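Local structure of nucleoside-diphosphate sugar epimerase (SulA family) (Corynebacterium glutamicum, 3OH8) at residues A[251-263]-A[272-286]. The protein is probably an NAD(P)-dependent epimerase that acts on the sugar part of nucleoside-diphosphate sugars. Residues are numbered along the deposited sequence; the frame is centred on the assembly and turned at random.
Sequences SASAVGFYGHDRG and ESGDDFLAEVCRDWE
Strand 251-254 and helix 277-286 run nearly antiparallel, their axes 8.6 Å apart at 164°, while G259 and G274 bring the intervening loops together; the helix packs against the mainly parallel sheet of a Rossmann-type epimerase/dehydratase domain. W285 lies flat against the strand: A252 O and S253 CA sit over the same indole face, the latter in a CH-pi contact 3.9 Å from the six-membered ring centroid. S253 OG donates to E286 OE2 (2.6 Å) on its anti lone pair, and R303 of strand 298-308 forms a salt bridge to that same oxygen. At the 3-10 segment 255-258, G256 lets the chain settle on L278 and C282, with L278 CD2 tightly placed 3.4 Å from G256 CA. F257 CG stands anti to the backbone N (chi1 175°), which brings the ring against S273, whose CB lies over one face; the E286 carboxylate runs parallel to the ring but displaced toward its rim, on the other side. F257 O is gripped twice, by S273 OG and by G274 N (2.8 Å, nearly straight at 170°); S273 OG in turn accepts from R283 NH1. D276 N-caps the helix, OD1 taking A279 N from above the carboxylate plane. R262, bent at chi2 and chi3, also bonds Y258 O through NH1 and forms a salt bridge to E265 through NE; its NH1 and NH2 converge end-on upon E272 O at 2.9 and 3.2 Å.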
# COMPACT_ATOMS: atom_id res chain seq x y z
N SER A 251 6.65 5.00 15.17
CA SER A 251 5.36 5.09 15.83
C SER A 251 4.37 5.94 15.03
O SER A 251 4.71 7.05 14.60
CB SER A 251 5.54 5.68 17.24
OG SER A 251 4.35 5.53 18.00
N ALA A 252 3.16 5.44 14.83
CA ALA A 252 2.15 6.21 14.11
C ALA A 252 1.84 7.51 14.86
O ALA A 252 1.85 7.54 16.09
CB ALA A 252 0.88 5.40 13.94
N SER A 253 1.57 8.58 14.12
CA SER A 253 1.05 9.80 14.73
C SER A 253 0.09 10.41 13.73
O SER A 253 -0.46 9.69 12.90
CB SER A 253 2.17 10.77 15.11
OG SER A 253 1.65 11.87 15.83
N ALA A 254 -0.13 11.72 13.79
CA ALA A 254 -1.11 12.36 12.90
C ALA A 254 -0.82 13.83 12.73
O ALA A 254 -0.26 14.47 13.61
CB ALA A 254 -2.54 12.16 13.47
N VAL A 255 -1.22 14.38 11.59
CA VAL A 255 -1.07 15.81 11.35
C VAL A 255 -1.95 16.58 12.34
O VAL A 255 -1.81 17.81 12.49
CB VAL A 255 -1.47 16.18 9.91
CG1 VAL A 255 -0.45 15.61 8.90
CG2 VAL A 255 -2.86 15.67 9.62
N GLY A 256 -2.84 15.86 13.01
CA GLY A 256 -3.67 16.41 14.07
C GLY A 256 -2.81 17.01 15.17
O GLY A 256 -3.29 17.77 16.00
N PHE A 257 -1.53 16.64 15.18
CA PHE A 257 -0.55 17.25 16.07
C PHE A 257 -0.57 18.78 15.95
O PHE A 257 -0.35 19.48 16.93
CB PHE A 257 0.84 16.73 15.73
CG PHE A 257 1.95 17.39 16.51
CD1 PHE A 257 2.35 16.89 17.74
CD2 PHE A 257 2.59 18.51 16.01
CE1 PHE A 257 3.37 17.49 18.47
CE2 PHE A 257 3.61 19.13 16.73
CZ PHE A 257 4.00 18.61 17.97
N TYR A 258 -0.80 19.28 14.73
CA TYR A 258 -0.74 20.71 14.48
C TYR A 258 -2.05 21.40 14.84
O TYR A 258 -2.18 22.63 14.72
CB TYR A 258 -0.38 20.98 13.00
CG TYR A 258 0.92 20.34 12.61
CD1 TYR A 258 2.12 20.81 13.13
CD2 TYR A 258 0.95 19.25 11.75
CE1 TYR A 258 3.32 20.21 12.79
CE2 TYR A 258 2.15 18.64 11.40
CZ TYR A 258 3.33 19.13 11.93
OH TYR A 258 4.50 18.53 11.60
N GLY A 259 -3.01 20.60 15.30
CA GLY A 259 -4.33 21.11 15.58
C GLY A 259 -5.23 20.85 14.40
O GLY A 259 -4.76 20.56 13.29
N HIS A 260 -6.54 20.94 14.62
CA HIS A 260 -7.49 20.63 13.57
C HIS A 260 -7.56 21.74 12.51
O HIS A 260 -7.92 21.48 11.37
CB HIS A 260 -8.88 20.30 14.15
CG HIS A 260 -9.70 21.50 14.52
ND1 HIS A 260 -10.67 22.02 13.70
CD2 HIS A 260 -9.70 22.28 15.63
CE1 HIS A 260 -11.24 23.06 14.28
NE2 HIS A 260 -10.66 23.24 15.46
N ASP A 261 -7.17 22.95 12.89
CA ASP A 261 -7.37 24.09 11.99
C ASP A 261 -6.29 25.16 12.14
O ASP A 261 -6.29 25.91 13.12
CB ASP A 261 -8.75 24.69 12.25
CG ASP A 261 -9.09 25.85 11.33
OD1 ASP A 261 -8.25 26.23 10.48
OD2 ASP A 261 -10.21 26.37 11.46
N ARG A 262 -5.37 25.23 11.17
CA ARG A 262 -4.30 26.25 11.17
C ARG A 262 -4.39 27.23 9.98
O ARG A 262 -3.45 27.95 9.69
CB ARG A 262 -2.91 25.60 11.18
CG ARG A 262 -2.54 24.85 12.47
CD ARG A 262 -2.12 25.81 13.59
NE ARG A 262 -0.70 26.13 13.56
CZ ARG A 262 0.25 25.44 14.19
NH1 ARG A 262 -0.06 24.35 14.90
NH2 ARG A 262 1.52 25.83 14.12
N GLY A 263 -5.54 27.25 9.31
CA GLY A 263 -5.74 28.21 8.23
C GLY A 263 -4.82 27.98 7.05
O GLY A 263 -4.70 26.87 6.53
N GLU A 272 4.95 24.52 15.45
CA GLU A 272 4.49 24.17 16.80
C GLU A 272 3.26 23.30 16.77
O GLU A 272 2.49 23.32 15.82
CB GLU A 272 4.11 25.43 17.58
CG GLU A 272 5.21 26.39 17.86
CD GLU A 272 4.70 27.56 18.68
OE1 GLU A 272 3.75 27.36 19.48
OE2 GLU A 272 5.24 28.66 18.53
N SER A 273 3.05 22.57 17.86
CA SER A 273 1.82 21.82 18.06
C SER A 273 0.62 22.75 18.09
O SER A 273 0.73 23.94 18.42
CB SER A 273 1.88 21.02 19.36
OG SER A 273 0.75 20.17 19.48
N GLY A 274 -0.54 22.19 17.78
CA GLY A 274 -1.79 22.94 17.76
C GLY A 274 -2.30 23.32 19.14
O GLY A 274 -1.62 23.15 20.16
N ASP A 275 -3.53 23.83 19.18
CA ASP A 275 -4.04 24.47 20.40
C ASP A 275 -5.33 23.84 20.91
O ASP A 275 -5.94 24.34 21.87
CB ASP A 275 -4.25 25.98 20.16
CG ASP A 275 -5.27 26.27 19.05
OD1 ASP A 275 -6.06 25.38 18.69
OD2 ASP A 275 -5.28 27.41 18.55
N ASP A 276 -5.72 22.73 20.30
CA ASP A 276 -6.97 22.06 20.63
C ASP A 276 -6.73 20.70 21.29
O ASP A 276 -5.60 20.32 21.57
CB ASP A 276 -7.83 21.91 19.37
CG ASP A 276 -7.07 21.28 18.22
OD1 ASP A 276 -5.96 20.73 18.46
OD2 ASP A 276 -7.57 21.32 17.08
N PHE A 277 -7.81 19.97 21.55
CA PHE A 277 -7.68 18.69 22.23
C PHE A 277 -7.00 17.66 21.34
O PHE A 277 -6.23 16.83 21.81
CB PHE A 277 -9.04 18.16 22.69
CG PHE A 277 -8.95 16.90 23.51
CD1 PHE A 277 -8.39 16.94 24.79
CD2 PHE A 277 -9.41 15.69 23.02
CE1 PHE A 277 -8.30 15.79 25.56
CE2 PHE A 277 -9.32 14.54 23.78
CZ PHE A 277 -8.76 14.59 25.06
N LEU A 278 -7.29 17.72 20.04
CA LEU A 278 -6.65 16.83 19.09
C LEU A 278 -5.14 16.96 19.19
O LEU A 278 -4.41 15.96 19.28
CB LEU A 278 -7.12 17.16 17.67
CG LEU A 278 -6.36 16.49 16.52
CD1 LEU A 278 -6.49 14.99 16.62
CD2 LEU A 278 -6.87 17.00 15.17
N ALA A 279 -4.65 18.20 19.17
CA ALA A 279 -3.22 18.46 19.29
C ALA A 279 -2.66 17.89 20.60
O ALA A 279 -1.54 17.35 20.63
CB ALA A 279 -2.92 19.95 19.20
N GLU A 280 -3.43 18.01 21.67
CA GLU A 280 -2.96 17.55 22.97
C GLU A 280 -2.81 16.04 22.95
O GLU A 280 -1.81 15.50 23.41
CB GLU A 280 -3.92 17.97 24.09
CG GLU A 280 -3.56 17.37 25.44
CD GLU A 280 -4.37 17.98 26.57
OE1 GLU A 280 -5.27 18.80 26.29
OE2 GLU A 280 -4.12 17.63 27.74
N VAL A 281 -3.83 15.36 22.43
CA VAL A 281 -3.79 13.91 22.30
C VAL A 281 -2.55 13.46 21.55
O VAL A 281 -1.82 12.58 22.00
CB VAL A 281 -5.04 13.36 21.58
CG1 VAL A 281 -4.82 11.92 21.15
CG2 VAL A 281 -6.27 13.50 22.48
N CYS A 282 -2.29 14.10 20.42
CA CYS A 282 -1.12 13.75 19.63
C CYS A 282 0.20 14.04 20.34
O CYS A 282 1.14 13.25 20.23
CB CYS A 282 -1.16 14.42 18.25
SG CYS A 282 -2.56 13.86 17.26
N ARG A 283 0.29 15.16 21.07
CA ARG A 283 1.50 15.44 21.85
C ARG A 283 1.74 14.31 22.85
O ARG A 283 2.86 13.83 23.00
CB ARG A 283 1.41 16.78 22.62
CG ARG A 283 1.46 18.05 21.74
CD ARG A 283 1.65 19.32 22.60
NE ARG A 283 0.55 19.53 23.54
CZ ARG A 283 -0.55 20.25 23.27
NH1 ARG A 283 -0.71 20.81 22.08
NH2 ARG A 283 -1.49 20.39 24.19
N ASP A 284 0.69 13.92 23.57
CA ASP A 284 0.81 12.85 24.56
C ASP A 284 1.16 11.53 23.90
O ASP A 284 1.97 10.75 24.40
CB ASP A 284 -0.51 12.69 25.30
CG ASP A 284 -0.84 13.89 26.19
OD1 ASP A 284 0.06 14.73 26.39
OD2 ASP A 284 -1.98 13.98 26.67
N TRP A 285 0.52 11.26 22.76
CA TRP A 285 0.74 10.03 22.01
C TRP A 285 2.22 9.93 21.59
O TRP A 285 2.85 8.88 21.74
CB TRP A 285 -0.19 10.06 20.81
CG TRP A 285 -0.24 8.86 19.94
CD1 TRP A 285 0.27 7.62 20.20
CD2 TRP A 285 -0.88 8.78 18.66
NE1 TRP A 285 0.00 6.77 19.14
CE2 TRP A 285 -0.70 7.46 18.19
CE3 TRP A 285 -1.57 9.70 17.87
CZ2 TRP A 285 -1.20 7.03 16.95
CZ3 TRP A 285 -2.06 9.28 16.64
CH2 TRP A 285 -1.87 7.96 16.19
N GLU A 286 2.77 11.02 21.09
CA GLU A 286 4.19 11.03 20.76
C GLU A 286 5.08 10.95 22.00
O GLU A 286 6.09 10.24 22.01
CB GLU A 286 4.51 12.26 19.90
CG GLU A 286 3.82 12.21 18.54
CD GLU A 286 4.22 13.35 17.63
OE1 GLU A 286 5.13 14.11 18.00
OE2 GLU A 286 3.60 13.49 16.56
O HOH W 1 3.60 7.85 18.73
O HOH W 2 1.53 4.97 17.41
O HOH W 3 -6.96 24.08 15.67